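Local coordinates for protein SidF, inhibitor of growth family, member 3 (Legionella pneumophila subsp. pneumophila, PDB 4FYE) that acts as a phosphoinositide phosphatase, most likely taking the 3-phosphate off the inositol ring of membrane lipids, at residues K190-K195 with V693-R698; Y210-Q215 with N401-T406; C603-Q608 with M631-C636. The protein carries 1 engineered substitution. One frame throughout, in Å; residues are numbered along the deposited sequence.

How the contacts relate
Contact 1 opens first, in the loop after strand 184-189, and closes last, on helix 692-699. The other two contacts are nested inside its loop of almost 500 residues and follow each other in series. Contact 2 joins helix 212-216 to strand 402-416, so it ties the region just past strand 199-206 to the four-stranded sheet. Contact 3 closes a short local loop between helices 590-614 and 626-637. None of the three touches another. The centres of contacts 1 and 2 are about 42 Å apart, on opposite sides of the chain's centre. Contact 3 is nearer to contact 1, about 23 Å between centres.

Contact 1 (K190-K195 with V693-R698); sequences KAPNSK and VEQLDR
Pro192 packs against Leu696 and Gln695 of the helix. All the cross-segment contact is van der Waals in kind, and no hydrogen bond links the two segments.

The apolar part centres on the proline ring. Its CG lies 4.1 Å from CB of Leu696, and the two side chains cross at about a right angle. The same ring also rests on the helix backbone. Pro192 CG is 4.0 Å from the backbone N of Leu696, and Pro192 CD is 4.2 Å from its CA. The ring therefore meets the base of the leucine and not its tip. The leucine end is used by Ala191, whose CB sits 4.4 Å from CD2 of Leu696. Two small loop residues thus meet one helix residue at two levels.

The polar side chain at this contact is Gln695. Its CG is turned away from its own backbone N (chi1 -168°), and the chain beyond is extended. This carries the amide out beside the proline, with NE2 of Gln695 4.2 Å from CB of Pro192. It is a packing contact only.

The shape of the loop comes from a type II beta turn, Ala191 to Ser194. Pro192 takes the second position, and Asn193 takes the third with a positive phi of 69°. A weak bond from N of Ser194 to O of Ala191, 3.0 Å, spans the turn. The turn presents the proline to the helix, while Asn193 stays clear of it.

The turn belongs to the hairpin loop between strands 184-189 and 199-206 of the six-stranded sheet. Ala191 and Ser194 also touch Gln200 of strand 199-206. Behind the contact, Leu696 packs on Trp666 of helix 652-668 and on Phe679 of helix 678-681.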
loop_
_atom_site.group_PDB
_atom_site.type_symbol
_atom_site.label_atom_id
_atom_site.label_comp_id
_atom_site.label_asym_id
_atom_site.label_seq_id
_atom_site.Cartn_x
_atom_site.Cartn_y
_atom_site.Cartn_z
ATOM N N LYS A 190 6.043 -22.396 0.878
ATOM C CA LYS A 190 5.172 -23.180 -0.003
ATOM C C LYS A 190 3.690 -22.972 0.326
ATOM O O LYS A 190 3.202 -23.441 1.336
ATOM C CB LYS A 190 5.556 -24.660 0.075
ATOM C CG LYS A 190 6.941 -24.967 -0.521
ATOM C CD LYS A 190 7.566 -26.323 -0.083
ATOM C CE LYS A 190 7.118 -27.494 -0.961
ATOM N NZ LYS A 190 7.418 -27.349 -2.432
ATOM N N ALA A 191 2.966 -22.241 -0.510
ATOM C CA ALA A 191 1.520 -22.182 -0.375
ATOM C C ALA A 191 0.893 -23.560 -0.578
ATOM O O ALA A 191 1.436 -24.396 -1.303
ATOM C CB ALA A 191 0.967 -21.233 -1.400
ATOM N N PRO A 192 -0.270 -23.794 0.024
ATOM C CA PRO A 192 -1.059 -24.997 -0.305
ATOM C C PRO A 192 -1.231 -25.282 -1.830
ATOM O O PRO A 192 -1.609 -24.365 -2.592
ATOM C CB PRO A 192 -2.430 -24.722 0.346
ATOM C CG PRO A 192 -2.398 -23.335 0.873
ATOM C CD PRO A 192 -0.977 -22.877 0.940
ATOM N N ASN A 193 -0.991 -26.540 -2.240
ATOM C CA ASN A 193 -0.983 -26.967 -3.677
ATOM C C ASN A 193 0.182 -26.399 -4.483
ATOM O O ASN A 193 0.087 -26.274 -5.733
ATOM C CB ASN A 193 -2.278 -26.646 -4.490
ATOM C CG ASN A 193 -3.558 -27.031 -3.783
ATOM O OD1 ASN A 193 -4.410 -26.172 -3.535
ATOM N ND2 ASN A 193 -3.714 -28.302 -3.472
ATOM N N SER A 194 1.268 -26.029 -3.816
ATOM C CA SER A 194 2.434 -25.608 -4.590
ATOM C C SER A 194 2.958 -26.852 -5.278
ATOM O O SER A 194 2.626 -27.955 -4.868
ATOM C CB SER A 194 3.516 -24.954 -3.725
ATOM O OG SER A 194 4.106 -25.894 -2.848
ATOM N N LYS A 195 3.738 -26.663 -6.335
ATOM C CA LYS A 195 4.365 -27.765 -7.073
ATOM C C LYS A 195 5.790 -28.077 -6.547
ATOM O O LYS A 195 6.410 -27.256 -5.850
ATOM C CB LYS A 195 4.336 -27.445 -8.562
ATOM C CG LYS A 195 2.914 -27.366 -9.102
ATOM C CD LYS A 195 2.825 -26.375 -10.246
ATOM C CE LYS A 195 1.514 -26.510 -10.997
ATOM N NZ LYS A 195 1.725 -25.973 -12.367
ATOM N N VAL A 693 -7.365 -22.682 2.278
ATOM C CA VAL A 693 -7.402 -21.212 2.348
ATOM C C VAL A 693 -6.854 -20.659 3.648
ATOM O O VAL A 693 -6.054 -19.718 3.626
ATOM C CB VAL A 693 -8.779 -20.612 2.048
ATOM C CG1 VAL A 693 -8.933 -20.497 0.550
ATOM C CG2 VAL A 693 -9.852 -21.539 2.513
ATOM N N GLU A 694 -7.217 -21.299 4.758
ATOM C CA GLU A 694 -6.858 -20.782 6.101
ATOM C C GLU A 694 -5.382 -20.998 6.320
ATOM O O GLU A 694 -4.701 -20.192 6.978
ATOM C CB GLU A 694 -7.689 -21.446 7.216
ATOM C CG GLU A 694 -7.285 -21.049 8.587
ATOM C CD GLU A 694 -8.435 -21.075 9.575
ATOM O OE1 GLU A 694 -9.526 -21.598 9.169
ATOM O OE2 GLU A 694 -8.229 -20.592 10.744
ATOM N N GLN A 695 -4.896 -22.061 5.708
ATOM C CA GLN A 695 -3.488 -22.388 5.804
ATOM C C GLN A 695 -2.669 -21.297 5.067
ATOM O O GLN A 695 -1.610 -20.855 5.556
ATOM C CB GLN A 695 -3.222 -23.811 5.259
ATOM C CG GLN A 695 -1.823 -24.273 5.627
ATOM C CD GLN A 695 -1.205 -25.352 4.715
ATOM O OE1 GLN A 695 0.022 -25.339 4.505
ATOM N NE2 GLN A 695 -2.036 -26.293 4.185
ATOM N N LEU A 696 -3.166 -20.859 3.909
ATOM C CA LEU A 696 -2.535 -19.726 3.230
ATOM C C LEU A 696 -2.652 -18.505 4.117
ATOM O O LEU A 696 -1.689 -17.753 4.305
ATOM C CB LEU A 696 -3.220 -19.436 1.892
ATOM C CG LEU A 696 -2.377 -18.907 0.714
ATOM C CD1 LEU A 696 -3.189 -18.146 -0.316
ATOM C CD2 LEU A 696 -1.111 -18.131 1.010
ATOM N N ASP A 697 -3.847 -18.273 4.647
ATOM C CA ASP A 697 -4.059 -17.048 5.365
ATOM C C ASP A 697 -3.016 -16.998 6.520
ATOM O O ASP A 697 -2.526 -15.960 6.825
ATOM C CB ASP A 697 -5.529 -16.956 5.839
ATOM C CG ASP A 697 -5.986 -15.508 6.138
ATOM O OD1 ASP A 697 -5.447 -14.532 5.534
ATOM O OD2 ASP A 697 -6.925 -15.344 6.955
ATOM N N ARG A 698 -2.641 -18.153 7.084
ATOM C CA ARG A 698 -1.716 -18.221 8.181
ATOM C C ARG A 698 -0.390 -17.685 7.756
ATOM O O ARG A 698 0.340 -17.123 8.560
ATOM C CB ARG A 698 -1.583 -19.641 8.733
ATOM C CG ARG A 698 -2.779 -20.033 9.584
ATOM C CD ARG A 698 -2.609 -21.400 10.129
ATOM N NE ARG A 698 -3.678 -21.740 11.068
ATOM C CZ ARG A 698 -3.809 -22.956 11.636
ATOM N NH1 ARG A 698 -2.954 -23.920 11.312
ATOM N NH2 ARG A 698 -4.792 -23.209 12.536
#

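Contact 2 (Y210-Q215 with N401-T406)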
loop_
_atom_site.group_PDB
_atom_site.type_symbol
_atom_site.label_atom_id
_atom_site.label_comp_id
_atom_site.label_asym_id
_atom_site.label_seq_id
_atom_site.Cartn_x
_atom_site.Cartn_y
_atom_site.Cartn_z
ATOM N N TYR A 210 12.500 11.682 -3.846
ATOM C CA TYR A 210 11.987 13.050 -3.832
ATOM C C TYR A 210 11.850 13.662 -5.228
ATOM O O TYR A 210 12.720 13.472 -6.078
ATOM C CB TYR A 210 12.918 13.921 -3.011
ATOM C CG TYR A 210 12.840 13.691 -1.540
ATOM C CD1 TYR A 210 11.619 13.704 -0.878
ATOM C CD2 TYR A 210 14.000 13.512 -0.783
ATOM C CE1 TYR A 210 11.550 13.519 0.506
ATOM C CE2 TYR A 210 13.954 13.330 0.605
ATOM C CZ TYR A 210 12.735 13.347 1.249
ATOM O OH TYR A 210 12.683 13.155 2.615
ATOM N N THR A 211 10.793 14.429 -5.468
ATOM C CA THR A 211 10.732 15.201 -6.722
ATOM C C THR A 211 11.671 16.406 -6.666
ATOM O O THR A 211 12.101 16.810 -5.590
ATOM C CB THR A 211 9.353 15.770 -7.006
ATOM O OG1 THR A 211 8.967 16.598 -5.923
ATOM C CG2 THR A 211 8.306 14.678 -7.195
ATOM N N LYS A 212 11.997 16.992 -7.807
ATOM C CA LYS A 212 12.913 18.095 -7.748
ATOM C C LYS A 212 12.301 19.236 -6.945
ATOM O O LYS A 212 12.980 19.868 -6.159
ATOM C CB LYS A 212 13.401 18.537 -9.141
ATOM C CG LYS A 212 14.175 17.426 -9.813
ATOM C CD LYS A 212 15.377 17.914 -10.583
ATOM C CE LYS A 212 15.928 16.836 -11.509
ATOM N NZ LYS A 212 16.582 17.436 -12.738
ATOM N N ARG A 213 11.022 19.498 -7.164
ATOM C CA ARG A 213 10.332 20.508 -6.395
ATOM C C ARG A 213 10.501 20.280 -4.888
ATOM O O ARG A 213 10.879 21.190 -4.172
ATOM C CB ARG A 213 8.858 20.507 -6.744
ATOM C CG ARG A 213 8.084 21.666 -6.161
ATOM C CD ARG A 213 6.632 21.281 -6.087
ATOM N NE ARG A 213 6.116 21.092 -7.425
ATOM C CZ ARG A 213 5.742 22.091 -8.218
ATOM N NH1 ARG A 213 5.831 23.348 -7.792
ATOM N NH2 ARG A 213 5.272 21.831 -9.430
ATOM N N GLN A 214 10.236 19.078 -4.401
ATOM C CA GLN A 214 10.493 18.775 -2.984
ATOM C C GLN A 214 11.970 19.029 -2.629
ATOM O O GLN A 214 12.292 19.608 -1.605
ATOM C CB GLN A 214 10.132 17.319 -2.656
ATOM C CG GLN A 214 8.648 17.018 -2.552
ATOM C CD GLN A 214 8.363 15.524 -2.640
ATOM O OE1 GLN A 214 9.123 14.784 -3.275
ATOM N NE2 GLN A 214 7.232 15.083 -2.062
ATOM N N GLN A 215 12.856 18.598 -3.509
ATOM C CA GLN A 215 14.267 18.662 -3.260
ATOM C C GLN A 215 14.681 20.103 -2.939
ATOM O O GLN A 215 15.383 20.320 -1.951
ATOM C CB GLN A 215 15.039 18.042 -4.437
ATOM C CG GLN A 215 16.396 17.404 -4.109
ATOM C CD GLN A 215 16.407 16.420 -2.908
ATOM O OE1 GLN A 215 16.472 15.200 -3.089
ATOM N NE2 GLN A 215 16.385 16.958 -1.679
ATOM N N ASN A 401 23.597 6.978 -12.463
ATOM C CA ASN A 401 24.027 8.364 -12.406
ATOM C C ASN A 401 23.308 9.272 -13.392
ATOM O O ASN A 401 23.823 10.322 -13.745
ATOM C CB ASN A 401 25.544 8.439 -12.626
ATOM C CG ASN A 401 26.203 9.574 -11.841
ATOM O OD1 ASN A 401 25.526 10.402 -11.216
ATOM N ND2 ASN A 401 27.539 9.621 -11.879
ATOM N N THR A 402 22.121 8.879 -13.840
ATOM C CA THR A 402 21.488 9.550 -14.986
ATOM C C THR A 402 19.984 9.615 -14.803
ATOM O O THR A 402 19.362 8.658 -14.367
ATOM C CB THR A 402 21.705 8.775 -16.315
ATOM O OG1 THR A 402 21.396 7.383 -16.102
ATOM C CG2 THR A 402 23.140 8.937 -16.882
ATOM N N GLU A 403 19.397 10.715 -15.222
ATOM C CA GLU A 403 17.959 10.831 -15.156
ATOM C C GLU A 403 17.462 11.709 -16.296
ATOM O O GLU A 403 18.258 12.396 -16.916
ATOM C CB GLU A 403 17.567 11.416 -13.811
ATOM C CG GLU A 403 18.130 12.812 -13.644
ATOM C CD GLU A 403 17.995 13.370 -12.243
ATOM O OE1 GLU A 403 18.043 14.598 -12.117
ATOM O OE2 GLU A 403 17.865 12.614 -11.267
ATOM N N VAL A 404 16.160 11.681 -16.581
ATOM C CA VAL A 404 15.557 12.552 -17.603
ATOM C C VAL A 404 14.285 13.154 -17.086
ATOM O O VAL A 404 13.660 12.597 -16.176
ATOM C CB VAL A 404 15.314 11.784 -18.943
ATOM C CG1 VAL A 404 16.665 11.286 -19.490
ATOM C CG2 VAL A 404 14.363 10.595 -18.770
ATOM N N GLU A 405 13.868 14.269 -17.664
ATOM C CA GLU A 405 12.663 14.941 -17.189
ATOM C C GLU A 405 11.554 14.770 -18.223
ATOM O O GLU A 405 11.841 14.869 -19.395
ATOM C CB GLU A 405 12.958 16.438 -16.970
ATOM C CG GLU A 405 13.550 16.775 -15.594
ATOM C CD GLU A 405 13.114 18.156 -15.084
ATOM O OE1 GLU A 405 12.355 18.211 -14.083
ATOM O OE2 GLU A 405 13.514 19.194 -15.680
ATOM N N THR A 406 10.312 14.523 -17.804
ATOM C CA THR A 406 9.196 14.393 -18.730
ATOM C C THR A 406 7.890 14.799 -18.095
ATOM O O THR A 406 7.647 14.554 -16.920
ATOM C CB THR A 406 8.764 12.919 -18.947
ATOM O OG1 THR A 406 9.660 12.005 -18.330
ATOM C CG2 THR A 406 8.490 12.605 -20.364
#
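Lys212 and Glu403 form a salt bridge between the first turn of helix 212-216 and strand 402-416. The helix starts with a capping box made by Thr211 and Gln214. The strand pairs antiparallel with strand 391-399 in the four-stranded sheet, and the contact lies at the protein surface.

CB of Lys212 points toward the strand. CG continues that way, because it stands opposite the carbonyl carbon and beside the backbone N (chi1 -63°). The chain bends at the next torsion and then runs out to the sheet. CB, CG and CD serve as the spacer. Even the nearest CA pair, CA of Lys212 and CA of Glu405, is 10.0 Å apart. CE is the first atom to meet the strand, at 3.1 Å from OE1 of Glu403. NZ follows, 3.3 Å from the same OE1, and completes the salt bridge. The carboxylate oxygen thus lies beside the end of the lysine chain as well as near its charge. Glu403 reaches out from the opposite direction on an extended chain. NZ of Lys212 is also 4.2 Å from CG of Glu405. OE1 of Glu405 is 4.5 Å from NZ of Lys212, too far for a salt bridge, though its charge may add a weak attraction. Lys212 and Glu403 both touch Thr395 on strand 391-399.

Lys212 follows directly on the N-cap residue Thr211, inside the capping box. N of Gln214 donates to OG1 of Thr211 over 3.2 Å, nearly straight, with an N-H...O angle of 168°. N of Thr211 donates back to OE1 of Gln214 at 2.8 Å. Next door, Arg213 pairs with Glu299 and makes a cation-pi contact with Phe507. OE1 of Gln214 also lies in the plane of the Tyr210 ring, at its edge.

Contact 3 (C603-Q608 with M631-C636)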
loop_
_atom_site.group_PDB
_atom_site.type_symbol
_atom_site.label_atom_id
_atom_site.label_comp_id
_atom_site.label_asym_id
_atom_site.label_seq_id
_atom_site.Cartn_x
_atom_site.Cartn_y
_atom_site.Cartn_z
ATOM N N CYS A 603 -14.739 -9.596 -15.204
ATOM C CA CYS A 603 -16.165 -9.721 -14.966
ATOM C C CYS A 603 -16.468 -10.189 -13.545
ATOM O O CYS A 603 -17.377 -9.656 -12.887
ATOM C CB CYS A 603 -16.791 -10.691 -15.959
ATOM S SG CYS A 603 -16.595 -10.084 -17.625
ATOM N N ALA A 604 -15.698 -11.161 -13.053
ATOM C CA ALA A 604 -16.020 -11.734 -11.755
ATOM C C ALA A 604 -15.788 -10.708 -10.696
ATOM O O ALA A 604 -16.642 -10.553 -9.848
ATOM C CB ALA A 604 -15.264 -13.020 -11.466
ATOM N N TYR A 605 -14.682 -9.971 -10.759
ATOM C CA TYR A 605 -14.424 -8.949 -9.734
ATOM C C TYR A 605 -15.500 -7.878 -9.746
ATOM O O TYR A 605 -16.061 -7.533 -8.713
ATOM C CB TYR A 605 -13.045 -8.320 -9.874
ATOM C CG TYR A 605 -11.914 -9.275 -9.497
ATOM C CD1 TYR A 605 -11.934 -9.983 -8.282
ATOM C CD2 TYR A 605 -10.805 -9.438 -10.336
ATOM C CE1 TYR A 605 -10.896 -10.835 -7.949
ATOM C CE2 TYR A 605 -9.763 -10.306 -10.038
ATOM C CZ TYR A 605 -9.810 -11.003 -8.859
ATOM O OH TYR A 605 -8.774 -11.838 -8.564
ATOM N N LEU A 606 -15.847 -7.381 -10.926
ATOM C CA LEU A 606 -16.866 -6.344 -10.962
ATOM C C LEU A 606 -18.214 -6.822 -10.369
ATOM O O LEU A 606 -18.776 -6.203 -9.478
ATOM C CB LEU A 606 -17.078 -5.901 -12.385
ATOM C CG LEU A 606 -17.461 -4.433 -12.635
ATOM C CD1 LEU A 606 -18.480 -4.411 -13.785
ATOM C CD2 LEU A 606 -17.936 -3.626 -11.420
ATOM N N THR A 607 -18.749 -7.920 -10.859
ATOM C CA THR A 607 -20.090 -8.261 -10.421
ATOM C C THR A 607 -20.161 -8.525 -8.928
ATOM O O THR A 607 -21.178 -8.310 -8.304
ATOM C CB THR A 607 -20.621 -9.469 -11.175
ATOM O OG1 THR A 607 -19.710 -10.551 -10.988
ATOM C CG2 THR A 607 -20.683 -9.145 -12.621
ATOM N N GLN A 608 -19.065 -8.957 -8.346
ATOM C CA GLN A 608 -19.080 -9.250 -6.933
ATOM C C GLN A 608 -19.021 -7.987 -6.140
ATOM O O GLN A 608 -19.597 -7.927 -5.062
ATOM C CB GLN A 608 -17.923 -10.133 -6.550
ATOM C CG GLN A 608 -17.901 -11.422 -7.318
ATOM C CD GLN A 608 -18.977 -12.364 -6.858
ATOM O OE1 GLN A 608 -19.065 -12.654 -5.658
ATOM N NE2 GLN A 608 -19.806 -12.861 -7.810
ATOM N N MET A 631 -12.448 -4.265 -5.548
ATOM C CA MET A 631 -12.110 -3.112 -6.391
ATOM C C MET A 631 -10.594 -3.000 -6.579
ATOM O O MET A 631 -10.122 -2.681 -7.680
ATOM C CB MET A 631 -12.727 -1.834 -5.829
ATOM C CG MET A 631 -14.235 -1.900 -5.734
ATOM S SD MET A 631 -14.820 -2.093 -7.426
ATOM C CE MET A 631 -15.346 -0.452 -7.821
ATOM N N ALA A 632 -9.799 -3.353 -5.558
ATOM C CA ALA A 632 -8.337 -3.187 -5.761
ATOM C C ALA A 632 -7.915 -4.248 -6.731
ATOM O O ALA A 632 -7.141 -4.008 -7.642
ATOM C CB ALA A 632 -7.582 -3.311 -4.480
ATOM N N SER A 633 -8.459 -5.440 -6.573
ATOM C CA SER A 633 -8.118 -6.520 -7.505
ATOM C C SER A 633 -8.505 -6.161 -8.955
ATOM O O SER A 633 -7.770 -6.482 -9.918
ATOM C CB SER A 633 -8.814 -7.784 -7.042
ATOM O OG SER A 633 -8.365 -8.029 -5.702
ATOM N N LEU A 634 -9.608 -5.430 -9.097
ATOM C CA LEU A 634 -10.121 -5.084 -10.414
ATOM C C LEU A 634 -9.206 -4.086 -11.087
ATOM O O LEU A 634 -9.017 -4.102 -12.340
ATOM C CB LEU A 634 -11.451 -4.404 -10.263
ATOM C CG LEU A 634 -12.575 -4.613 -11.263
ATOM C CD1 LEU A 634 -13.455 -3.382 -11.140
ATOM C CD2 LEU A 634 -12.118 -4.866 -12.687
ATOM N N SER A 635 -8.680 -3.184 -10.275
ATOM C CA SER A 635 -7.790 -2.209 -10.822
ATOM C C SER A 635 -6.467 -2.878 -11.167
ATOM O O SER A 635 -5.874 -2.554 -12.189
ATOM C CB SER A 635 -7.597 -1.078 -9.872
ATOM O OG SER A 635 -6.614 -1.464 -8.924
ATOM N N CYS A 636 -6.001 -3.842 -10.373
ATOM C CA CYS A 636 -4.868 -4.642 -10.878
ATOM C C CYS A 636 -5.240 -5.327 -12.214
ATOM O O CYS A 636 -4.410 -5.472 -13.079
ATOM C CB CYS A 636 -4.345 -5.655 -9.825
ATOM S SG CYS A 636 -3.783 -4.788 -8.384
#
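A pair of antiparallel helices meets here, with Tyr605 and Leu606 on helix 590-614 facing Ser633 and Leu634 on helix 626-637. The main contact is a CH-pi interaction. CB of Ser633 stands over one face of the Tyr605 ring, 3.8 Å from its centroid and only 10° off the ring normal. The methylene is therefore over the middle of the ring. The tyrosine CG lies opposite its carbonyl carbon (chi1 -71°), which brings the ring across to the serine.

OG of Ser633 takes no part in this contact. It bonds to the backbone O of Thr629, one turn back on its own helix. The Tyr605 hydroxyl bonds to Asn663 of helix 652-668, so both polar ends are satisfied in a buried setting.

The two helices are consecutive in the chain and form a helical hairpin. Their local axes approach to 8.9 Å, with 151° between their directions. Leu634 packs against the base of the tyrosine, its CG 4.0 Å from CB of Tyr605. CD1 of Leu634 is 4.4 Å from CG of Leu606. Leu634 also touches Val452 of helix 438-458. The Tyr605 ring meets the ring of Tyr675 as well, with the two planes inclined to each other.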